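Mitotic checkpoint control protein kinase BUB1 (Drosophila melanogaster, PDB 6JKK) is the Drosophila BubR1 mitotic checkpoint protein of the kinetochore, seen here through its kinase domain, which probably binds ATP and phosphorylates CENP-E. Local coordinates at residues A[19-33]-A[90-102]. Numbering follows the deposited sequence.
Sequences LESIDFSMYIEKLPH and TNYWEFYICLEIH
Phe24 is the knob of this contact, its ring set in a hole formed by Tyr92, Phe95, Tyr96 and Leu99. Over one face lies Tyr96 CB, 3.9 Å from the ring centroid, a CH-pi contact; Ile28 CG2, from the next turn of its own helix, lies over the opposite face. In an offset edge-to-face pair, the Tyr96 edge is turned toward the Phe24 face, planes at 85°, while Leu99 CD1 meets the Phe24 edge, 3.9 Å from CE1. With CG anti to the backbone N (chi1 -172°), Phe24 reaches the helix backbone itself, its CE2 3.5 Å from Tyr92 O. Replacing Phe24 with alanine is likely to leave Tyr96 CB and Ile28 CG2 without the ring between them and to open a gap against helix 92-102.

Flanking contacts extend the apolar seam. Leu19 CD2 packs 3.7 Å from Trp93 CE3, and Ile28 CG2 3.8 Å from Phe95 CE2. At the far end, His33 NE2 lies at the edge of the Phe95 ring, 3.8 Å from CZ.

A Schellman motif, with Asp23 at C-prime, ends helix 12-21: Phe24 N bonds to Leu19 O (3.0 Å) and Asp23 N to Glu20 O. Helix 24-28 follows, crossing helix 92-102 at 68°. Helix 92-102 belongs to the kinase αC helix: Glu94 makes the characteristic salt bridge to Lys85, the predicted ATP-binding lysine. Trp93 NE1 and Tyr96 OH bond to Ser211 O and Asp213. With no hydrogen bond between them, segment 19-33 packs against αC through shape complementarity and mixed aliphatic-aromatic contacts, on a surface distinct from the one bearing Glu94.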
ATOM      1  N   LEU A  19      11.672 -13.232 -13.905  1.00 26.76           N
ATOM      2  CA  LEU A  19      12.923 -12.843 -13.258  1.00 27.03           C
ATOM      3  C   LEU A  19      14.126 -13.408 -14.010  1.00 28.29           C
ATOM      4  O   LEU A  19      15.164 -12.748 -14.143  1.00 30.49           O
ATOM      5  CB  LEU A  19      12.940 -13.293 -11.794  1.00 22.17           C
ATOM      6  CG  LEU A  19      11.926 -12.575 -10.900  1.00 24.41           C
ATOM      7  CD1 LEU A  19      12.011 -13.069  -9.461  1.00 23.97           C
ATOM      8  CD2 LEU A  19      12.146 -11.069 -10.968  1.00 20.70           C
ATOM      9  N   GLU A  20      13.989 -14.632 -14.506  1.00 27.61           N
ATOM     10  CA  GLU A  20      15.071 -15.231 -15.279  1.00 33.40           C
ATOM     11  C   GLU A  20      15.221 -14.551 -16.639  1.00 31.60           C
ATOM     12  O   GLU A  20      16.332 -14.426 -17.152  1.00 35.04           O
ATOM     13  CB  GLU A  20      14.877 -16.747 -15.415  1.00 42.54           C
ATOM     14  CG  GLU A  20      15.368 -17.524 -14.193  1.00 55.65           C
ATOM     15  CD  GLU A  20      14.648 -18.846 -14.000  1.00 68.67           C
ATOM     16  OE1 GLU A  20      13.935 -19.274 -14.931  1.00 74.64           O
ATOM     17  OE2 GLU A  20      14.791 -19.451 -12.914  1.00 70.07           O
ATOM     18  N   SER A  21      14.111 -14.081 -17.205  1.00 31.52           N
ATOM     19  CA  SER A  21      14.147 -13.437 -18.519  1.00 40.93           C
ATOM     20  C   SER A  21      14.936 -12.123 -18.494  1.00 39.77           C
ATOM     21  O   SER A  21      15.453 -11.676 -19.520  1.00 34.96           O
ATOM     22  CB  SER A  21      12.732 -13.194 -19.053  1.00 35.62           C
ATOM     23  OG  SER A  21      12.139 -12.063 -18.445  1.00 32.60           O
ATOM     24  N   ILE A  22      15.036 -11.515 -17.315  1.00 32.83           N
ATOM     25  CA  ILE A  22      15.767 -10.261 -17.162  1.00 30.60           C
ATOM     26  C   ILE A  22      17.052 -10.427 -16.346  1.00 31.74           C
ATOM     27  O   ILE A  22      17.653  -9.431 -15.926  1.00 28.66           O
ATOM     28  CB  ILE A  22      14.901  -9.183 -16.494  1.00 30.59           C
ATOM     29  CG1 ILE A  22      14.537  -9.601 -15.067  1.00 27.33           C
ATOM     30  CG2 ILE A  22      13.644  -8.921 -17.315  1.00 33.60           C
ATOM     31  CD1 ILE A  22      13.793  -8.553 -14.312  1.00 27.38           C
ATOM     32  N   ASP A  23      17.463 -11.676 -16.125  1.00 25.39           N
ATOM     33  CA  ASP A  23      18.709 -11.975 -15.413  1.00 25.24           C
ATOM     34  C   ASP A  23      18.779 -11.264 -14.059  1.00 26.26           C
ATOM     35  O   ASP A  23      19.749 -10.565 -13.758  1.00 25.60           O
ATOM     36  CB  ASP A  23      19.924 -11.607 -16.278  1.00 31.51           C
ATOM     37  CG  ASP A  23      19.996 -12.414 -17.566  1.00 43.59           C
ATOM     38  OD1 ASP A  23      19.881 -13.656 -17.501  1.00 44.35           O
ATOM     39  OD2 ASP A  23      20.168 -11.798 -18.638  1.00 46.81           O
ATOM     40  N   PHE A  24      17.737 -11.442 -13.253  1.00 23.71           N
ATOM     41  CA  PHE A  24      17.627 -10.734 -11.986  1.00 22.16           C
ATOM     42  C   PHE A  24      18.711 -11.145 -10.980  1.00 25.69           C
ATOM     43  O   PHE A  24      19.277 -10.291 -10.296  1.00 24.97           O
ATOM     44  CB  PHE A  24      16.233 -10.927 -11.385  1.00 19.44           C
ATOM     45  CG  PHE A  24      15.980 -10.081 -10.172  1.00 17.62           C
ATOM     46  CD1 PHE A  24      15.994  -8.694 -10.265  1.00 16.95           C
ATOM     47  CD2 PHE A  24      15.743 -10.669  -8.941  1.00 17.33           C
ATOM     48  CE1 PHE A  24      15.767  -7.905  -9.147  1.00 16.65           C
ATOM     49  CE2 PHE A  24      15.510  -9.895  -7.816  1.00 17.04           C
ATOM     50  CZ  PHE A  24      15.522  -8.511  -7.915  1.00 18.84           C
ATOM     51  N   SER A  25      19.007 -12.441 -10.892  1.00 27.71           N
ATOM     52  CA  SER A  25      19.995 -12.926  -9.928  1.00 24.11           C
ATOM     53  C   SER A  25      21.381 -12.350 -10.209  1.00 27.27           C
ATOM     54  O   SER A  25      22.107 -11.957  -9.295  1.00 26.58           O
ATOM     55  CB  SER A  25      20.043 -14.456  -9.929  1.00 34.88           C
ATOM     56  OG  SER A  25      20.395 -14.948 -11.211  1.00 43.50           O
ATOM     57  N   MET A  26      21.735 -12.286 -11.487  1.00 22.92           N
ATOM     58  CA  MET A  26      22.982 -11.678 -11.913  1.00 32.04           C
ATOM     59  C   MET A  26      23.060 -10.202 -11.495  1.00 28.37           C
ATOM     60  O   MET A  26      24.136  -9.693 -11.169  1.00 29.93           O
ATOM     61  CB  MET A  26      23.102 -11.828 -13.425  1.00 37.54           C
ATOM     62  CG  MET A  26      24.097 -10.926 -14.097  1.00 49.07           C
ATOM     63  SD  MET A  26      24.057 -11.238 -15.868  1.00 92.18           S
ATOM     64  CE  MET A  26      24.060 -13.029 -15.861  1.00 40.90           C
ATOM     65  N   TYR A  27      21.917  -9.522 -11.497  1.00 24.02           N
ATOM     66  CA  TYR A  27      21.871  -8.128 -11.065  1.00 18.76           C
ATOM     67  C   TYR A  27      22.044  -7.989  -9.553  1.00 21.68           C
ATOM     68  O   TYR A  27      22.908  -7.241  -9.100  1.00 18.44           O
ATOM     69  CB  TYR A  27      20.573  -7.451 -11.522  1.00 18.00           C
ATOM     70  CG  TYR A  27      20.394  -6.011 -11.051  1.00 21.51           C
ATOM     71  CD1 TYR A  27      21.384  -5.053 -11.258  1.00 24.93           C
ATOM     72  CD2 TYR A  27      19.221  -5.612 -10.417  1.00 22.74           C
ATOM     73  CE1 TYR A  27      21.214  -3.743 -10.832  1.00 22.54           C
ATOM     74  CE2 TYR A  27      19.038  -4.303  -9.993  1.00 22.97           C
ATOM     75  CZ  TYR A  27      20.038  -3.375 -10.203  1.00 24.22           C
ATOM     76  OH  TYR A  27      19.859  -2.068  -9.777  1.00 19.64           O
ATOM     77  N   ILE A  28      21.244  -8.707  -8.766  1.00 18.28           N
ATOM     78  CA  ILE A  28      21.305  -8.519  -7.313  1.00 16.39           C
ATOM     79  C   ILE A  28      22.632  -8.983  -6.704  1.00 21.27           C
ATOM     80  O   ILE A  28      23.032  -8.503  -5.640  1.00 21.35           O
ATOM     81  CB  ILE A  28      20.099  -9.133  -6.564  1.00 17.61           C
ATOM     82  CG1 ILE A  28      20.066 -10.655  -6.683  1.00 18.09           C
ATOM     83  CG2 ILE A  28      18.789  -8.528  -7.068  1.00 16.46           C
ATOM     84  CD1 ILE A  28      18.882 -11.280  -5.931  1.00 17.31           C
ATOM     85  N   GLU A  29      23.322  -9.888  -7.399  1.00 18.71           N
ATOM     86  CA  GLU A  29      24.661 -10.324  -6.993  1.00 19.79           C
ATOM     87  C   GLU A  29      25.683  -9.179  -6.999  1.00 22.47           C
ATOM     88  O   GLU A  29      26.766  -9.307  -6.424  1.00 25.25           O
ATOM     89  CB  GLU A  29      25.162 -11.435  -7.922  1.00 30.95           C
ATOM     90  CG  GLU A  29      24.562 -12.811  -7.673  1.00 32.98           C
ATOM     91  CD  GLU A  29      24.837 -13.776  -8.813  1.00 37.79           C
ATOM     92  OE1 GLU A  29      25.763 -13.511  -9.612  1.00 34.42           O
ATOM     93  OE2 GLU A  29      24.118 -14.793  -8.910  1.00 44.11           O
ATOM     94  N   LYS A  30      25.337  -8.073  -7.661  1.00 18.73           N
ATOM     95  CA  LYS A  30      26.231  -6.920  -7.806  1.00 23.59           C
ATOM     96  C   LYS A  30      25.894  -5.754  -6.879  1.00 23.30           C
ATOM     97  O   LYS A  30      26.659  -4.788  -6.775  1.00 21.37           O
ATOM     98  CB  LYS A  30      26.169  -6.399  -9.238  1.00 27.07           C
ATOM     99  CG  LYS A  30      27.336  -6.799 -10.111  1.00 43.39           C
ATOM    100  CD  LYS A  30      27.261  -8.250 -10.508  1.00 50.14           C
ATOM    101  CE  LYS A  30      27.898  -8.460 -11.873  1.00 48.22           C
ATOM    102  NZ  LYS A  30      27.382  -9.693 -12.517  1.00 47.67           N
ATOM    103  N   LEU A  31      24.739  -5.825  -6.228  1.00 17.81           N
ATOM    104  CA  LEU A  31      24.261  -4.708  -5.413  1.00 15.12           C
ATOM    105  C   LEU A  31      24.922  -4.705  -4.039  1.00 21.65           C
ATOM    106  O   LEU A  31      24.823  -5.683  -3.304  1.00 20.73           O
ATOM    107  CB  LEU A  31      22.740  -4.772  -5.268  1.00 14.12           C
ATOM    108  CG  LEU A  31      21.930  -4.536  -6.543  1.00 23.63           C
ATOM    109  CD1 LEU A  31      20.455  -4.853  -6.320  1.00 20.93           C
ATOM    110  CD2 LEU A  31      22.107  -3.105  -7.054  1.00 23.61           C
ATOM    111  N   PRO A  32      25.595  -3.597  -3.690  1.00 22.53           N
ATOM    112  CA  PRO A  32      26.312  -3.505  -2.416  1.00 20.01           C
ATOM    113  C   PRO A  32      25.384  -3.606  -1.209  1.00 15.02           C
ATOM    114  O   PRO A  32      25.851  -3.982  -0.135  1.00 19.21           O
ATOM    115  CB  PRO A  32      26.954  -2.117  -2.477  1.00 26.78           C
ATOM    116  CG  PRO A  32      27.123  -1.850  -3.947  1.00 30.52           C
ATOM    117  CD  PRO A  32      25.896  -2.455  -4.573  1.00 29.07           C
ATOM    118  N   HIS A  33      24.106  -3.278  -1.369  1.00 13.98           N
ATOM    119  CA  HIS A  33      23.188  -3.363  -0.235  1.00 15.87           C
ATOM    120  C   HIS A  33      22.454  -4.697  -0.173  1.00 21.20           C
ATOM    121  O   HIS A  33      21.560  -4.883   0.651  1.00 22.50           O
ATOM    122  CB  HIS A  33      22.200  -2.191  -0.214  1.00 19.44           C
ATOM    123  CG  HIS A  33      21.158  -2.244  -1.289  1.00 18.68           C
ATOM    124  ND1 HIS A  33      21.470  -2.252  -2.631  1.00 18.75           N
ATOM    125  CD2 HIS A  33      19.805  -2.241  -1.217  1.00 16.67           C
ATOM    126  CE1 HIS A  33      20.355  -2.276  -3.341  1.00 18.71           C
ATOM    127  NE2 HIS A  33      19.330  -2.273  -2.506  1.00 14.72           N
ATOM    128  N   THR A  90      12.371 -17.595  -0.353  1.00 18.85           N
ATOM    129  CA  THR A  90      12.914 -16.282  -0.688  1.00 18.97           C
ATOM    130  C   THR A  90      12.009 -15.556  -1.679  1.00 21.32           C
ATOM    131  O   THR A  90      11.663 -16.104  -2.729  1.00 18.47           O
ATOM    132  CB  THR A  90      14.322 -16.444  -1.274  1.00 25.73           C
ATOM    133  OG1 THR A  90      15.100 -17.289  -0.410  1.00 28.18           O
ATOM    134  CG2 THR A  90      15.011 -15.098  -1.438  1.00 29.75           C
ATOM    135  N   ASN A  91      11.593 -14.341  -1.328  1.00 19.05           N
ATOM    136  CA  ASN A  91      10.768 -13.543  -2.224  1.00 24.69           C
ATOM    137  C   ASN A  91      11.651 -12.594  -3.031  1.00 25.09           C
ATOM    138  O   ASN A  91      11.860 -11.437  -2.650  1.00 18.66           O
ATOM    139  CB  ASN A  91       9.696 -12.780  -1.439  1.00 23.36           C
ATOM    140  CG  ASN A  91       8.589 -12.243  -2.332  1.00 22.56           C
ATOM    141  OD1 ASN A  91       8.792 -12.018  -3.529  1.00 26.41           O
ATOM    142  ND2 ASN A  91       7.410 -12.037  -1.756  1.00 18.93           N
ATOM    143  N   TYR A  92      12.201 -13.101  -4.131  1.00 20.81           N
ATOM    144  CA  TYR A  92      13.031 -12.278  -5.004  1.00 17.16           C
ATOM    145  C   TYR A  92      12.163 -11.216  -5.654  1.00 16.46           C
ATOM    146  O   TYR A  92      12.599 -10.081  -5.858  1.00 16.91           O
ATOM    147  CB  TYR A  92      13.683 -13.135  -6.087  1.00 16.25           C
ATOM    148  CG  TYR A  92      14.646 -14.169  -5.554  1.00 20.82           C
ATOM    149  CD1 TYR A  92      15.959 -13.831  -5.252  1.00 20.11           C
ATOM    150  CD2 TYR A  92      14.243 -15.486  -5.353  1.00 26.34           C
ATOM    151  CE1 TYR A  92      16.842 -14.773  -4.768  1.00 24.85           C
ATOM    152  CE2 TYR A  92      15.125 -16.438  -4.871  1.00 21.38           C
ATOM    153  CZ  TYR A  92      16.420 -16.067  -4.577  1.00 22.66           C
ATOM    154  OH  TYR A  92      17.310 -16.991  -4.088  1.00 27.36           O
ATOM    155  N   TRP A  93      10.927 -11.593  -5.970  1.00 18.58           N
ATOM    156  CA  TRP A  93      10.010 -10.722  -6.702  1.00 19.52           C
ATOM    157  C   TRP A  93       9.770  -9.400  -5.991  1.00 24.21           C
ATOM    158  O   TRP A  93       9.757  -8.338  -6.620  1.00 14.36           O
ATOM    159  CB  TRP A  93       8.682 -11.446  -6.937  1.00 22.38           C
ATOM    160  CG  TRP A  93       7.678 -10.644  -7.716  1.00 23.75           C
ATOM    161  CD1 TRP A  93       6.552 -10.026  -7.229  1.00 23.90           C
ATOM    162  CD2 TRP A  93       7.708 -10.375  -9.122  1.00 21.94           C
ATOM    163  NE1 TRP A  93       5.884  -9.390  -8.255  1.00 21.88           N
ATOM    164  CE2 TRP A  93       6.573  -9.593  -9.424  1.00 22.97           C
ATOM    165  CE3 TRP A  93       8.585 -10.723 -10.156  1.00 21.09           C
ATOM    166  CZ2 TRP A  93       6.297  -9.154 -10.724  1.00 20.51           C
ATOM    167  CZ3 TRP A  93       8.311 -10.286 -11.438  1.00 23.69           C
ATOM    168  CH2 TRP A  93       7.179  -9.511 -11.713  1.00 23.32           C
ATOM    169  N   GLU A  94       9.573  -9.463  -4.679  1.00 19.71           N
ATOM    170  CA  GLU A  94       9.370  -8.247  -3.904  1.00 17.77           C
ATOM    171  C   GLU A  94      10.550  -7.273  -4.050  1.00 17.48           C
ATOM    172  O   GLU A  94      10.349  -6.066  -4.214  1.00 17.20           O
ATOM    173  CB  GLU A  94       9.118  -8.591  -2.436  1.00 13.70           C
ATOM    174  CG  GLU A  94       9.027  -7.382  -1.531  1.00 14.97           C
ATOM    175  CD  GLU A  94       8.573  -7.758  -0.147  1.00 20.49           C
ATOM    176  OE1 GLU A  94       8.379  -8.967   0.105  1.00 17.02           O
ATOM    177  OE2 GLU A  94       8.406  -6.846   0.680  1.00 22.01           O
ATOM    178  N   PHE A  95      11.771  -7.806  -4.021  1.00 13.34           N
ATOM    179  CA  PHE A  95      12.979  -7.003  -4.171  1.00 13.82           C
ATOM    180  C   PHE A  95      12.981  -6.381  -5.569  1.00 16.92           C
ATOM    181  O   PHE A  95      13.244  -5.184  -5.720  1.00 14.23           O
ATOM    182  CB  PHE A  95      14.229  -7.873  -3.936  1.00 11.96           C
ATOM    183  CG  PHE A  95      15.509  -7.094  -3.709  1.00 11.68           C
ATOM    184  CD1 PHE A  95      15.484  -5.748  -3.355  1.00 16.19           C
ATOM    185  CD2 PHE A  95      16.748  -7.719  -3.871  1.00 15.63           C
ATOM    186  CE1 PHE A  95      16.672  -5.037  -3.154  1.00 14.24           C
ATOM    187  CE2 PHE A  95      17.938  -7.022  -3.672  1.00 14.32           C
ATOM    188  CZ  PHE A  95      17.905  -5.680  -3.319  1.00 16.69           C
ATOM    189  N   TYR A  96      12.649  -7.179  -6.585  1.00 13.47           N
ATOM    190  CA  TYR A  96      12.574  -6.668  -7.958  1.00 13.54           C
ATOM    191  C   TYR A  96      11.619  -5.477  -8.094  1.00 19.25           C
ATOM    192  O   TYR A  96      12.002  -4.436  -8.630  1.00 16.35           O
ATOM    193  CB  TYR A  96      12.162  -7.773  -8.948  1.00 16.28           C
ATOM    194  CG  TYR A  96      11.717  -7.210 -10.293  1.00 21.29           C
ATOM    195  CD1 TYR A  96      12.650  -6.799 -11.240  1.00 21.10           C
ATOM    196  CD2 TYR A  96      10.364  -7.076 -10.605  1.00 15.44           C
ATOM    197  CE1 TYR A  96      12.247  -6.264 -12.462  1.00 24.30           C
ATOM    198  CE2 TYR A  96       9.950  -6.543 -11.827  1.00 16.97           C
ATOM    199  CZ  TYR A  96      10.897  -6.144 -12.748  1.00 21.78           C
ATOM    200  OH  TYR A  96      10.502  -5.621 -13.963  1.00 20.76           O
ATOM    201  N   ILE A  97      10.385  -5.637  -7.619  1.00 13.92           N
ATOM    202  CA  ILE A  97       9.393  -4.564  -7.719  1.00 13.21           C
ATOM    203  C   ILE A  97       9.894  -3.282  -7.052  1.00 14.65           C
ATOM    204  O   ILE A  97       9.806  -2.193  -7.626  1.00 14.92           O
ATOM    205  CB  ILE A  97       8.032  -4.966  -7.091  1.00 10.23           C
ATOM    206  CG1 ILE A  97       7.357  -6.086  -7.899  1.00 18.13           C
ATOM    207  CG2 ILE A  97       7.121  -3.738  -6.962  1.00 11.27           C
ATOM    208  CD1 ILE A  97       7.031  -5.726  -9.356  1.00 17.95           C
ATOM    209  N   CYS A  98      10.430  -3.414  -5.843  1.00 14.13           N
ATOM    210  CA  CYS A  98      10.886  -2.255  -5.083  0.50 13.58           C
ATOM    211  C   CYS A  98      12.035  -1.546  -5.769  1.00 12.32           C
ATOM    212  O   CYS A  98      12.077  -0.315  -5.817  1.00 16.60           O
ATOM    213  CB  CYS A  98      11.303  -2.666  -3.675  0.50 15.54           C
ATOM    214  SG  CYS A  98       9.906  -3.029  -2.623  0.50 12.06           S
ATOM    215  N   LEU A  99      12.969  -2.321  -6.306  1.00 13.07           N
ATOM    216  CA  LEU A  99      14.074  -1.741  -7.061  1.00 14.45           C
ATOM    217  C   LEU A  99      13.526  -0.956  -8.258  1.00 16.21           C
ATOM    218  O   LEU A  99      13.975   0.166  -8.538  1.00 17.15           O
ATOM    219  CB  LEU A  99      15.026  -2.847  -7.531  1.00 13.62           C
ATOM    220  CG  LEU A  99      15.880  -3.491  -6.435  1.00 15.19           C
ATOM    221  CD1 LEU A  99      16.524  -4.786  -6.929  1.00 13.99           C
ATOM    222  CD2 LEU A  99      16.950  -2.518  -5.950  1.00 15.47           C
ATOM    223  N   GLU A 100      12.553  -1.539  -8.960  1.00 16.90           N
ATOM    224  CA  GLU A 100      11.996  -0.902 -10.160  1.00 18.34           C
ATOM    225  C   GLU A 100      11.251   0.371  -9.813  1.00 16.64           C
ATOM    226  O   GLU A 100      11.384   1.379 -10.505  1.00 14.60           O
ATOM    227  CB  GLU A 100      11.071  -1.856 -10.926  1.00 16.42           C
ATOM    228  CG  GLU A 100      11.805  -2.833 -11.840  1.00 20.47           C
ATOM    229  CD  GLU A 100      12.742  -2.133 -12.811  1.00 24.19           C
ATOM    230  OE1 GLU A 100      12.251  -1.442 -13.731  1.00 25.31           O
ATOM    231  OE2 GLU A 100      13.968  -2.260 -12.644  1.00 30.58           O
ATOM    232  N   ILE A 101      10.456   0.326  -8.747  1.00 15.91           N
ATOM    233  CA  ILE A 101       9.746   1.519  -8.315  1.00 14.73           C
ATOM    234  C   ILE A 101      10.732   2.671  -8.113  1.00 17.00           C
ATOM    235  O   ILE A 101      10.553   3.770  -8.653  1.00 15.87           O
ATOM    236  CB  ILE A 101       8.944   1.267  -7.023  1.00 13.35           C
ATOM    237  CG1 ILE A 101       7.694   0.440  -7.331  1.00 15.16           C
ATOM    238  CG2 ILE A 101       8.520   2.592  -6.404  1.00 15.21           C
ATOM    239  CD1 ILE A 101       6.959  -0.051  -6.098  1.00 18.30           C
ATOM    240  N   HIS A 102      11.797   2.416  -7.365  1.00 12.55           N
ATOM    241  CA  HIS A 102      12.740   3.487  -7.062  1.00 13.37           C
ATOM    242  C   HIS A 102      13.618   3.843  -8.262  1.00 18.14           C
ATOM    243  O   HIS A 102      14.188   4.930  -8.327  1.00 20.16           O
ATOM    244  CB  HIS A 102      13.533   3.172  -5.785  1.00 21.30           C
ATOM    245  CG  HIS A 102      12.703   3.294  -4.544  1.00 20.02           C
ATOM    246  ND1 HIS A 102      12.555   4.484  -3.861  1.00 19.52           N
ATOM    247  CD2 HIS A 102      11.928   2.390  -3.895  1.00 17.23           C
ATOM    248  CE1 HIS A 102      11.738   4.303  -2.837  1.00 16.43           C
ATOM    249  NE2 HIS A 102      11.347   3.040  -2.833  1.00 15.85           N
TER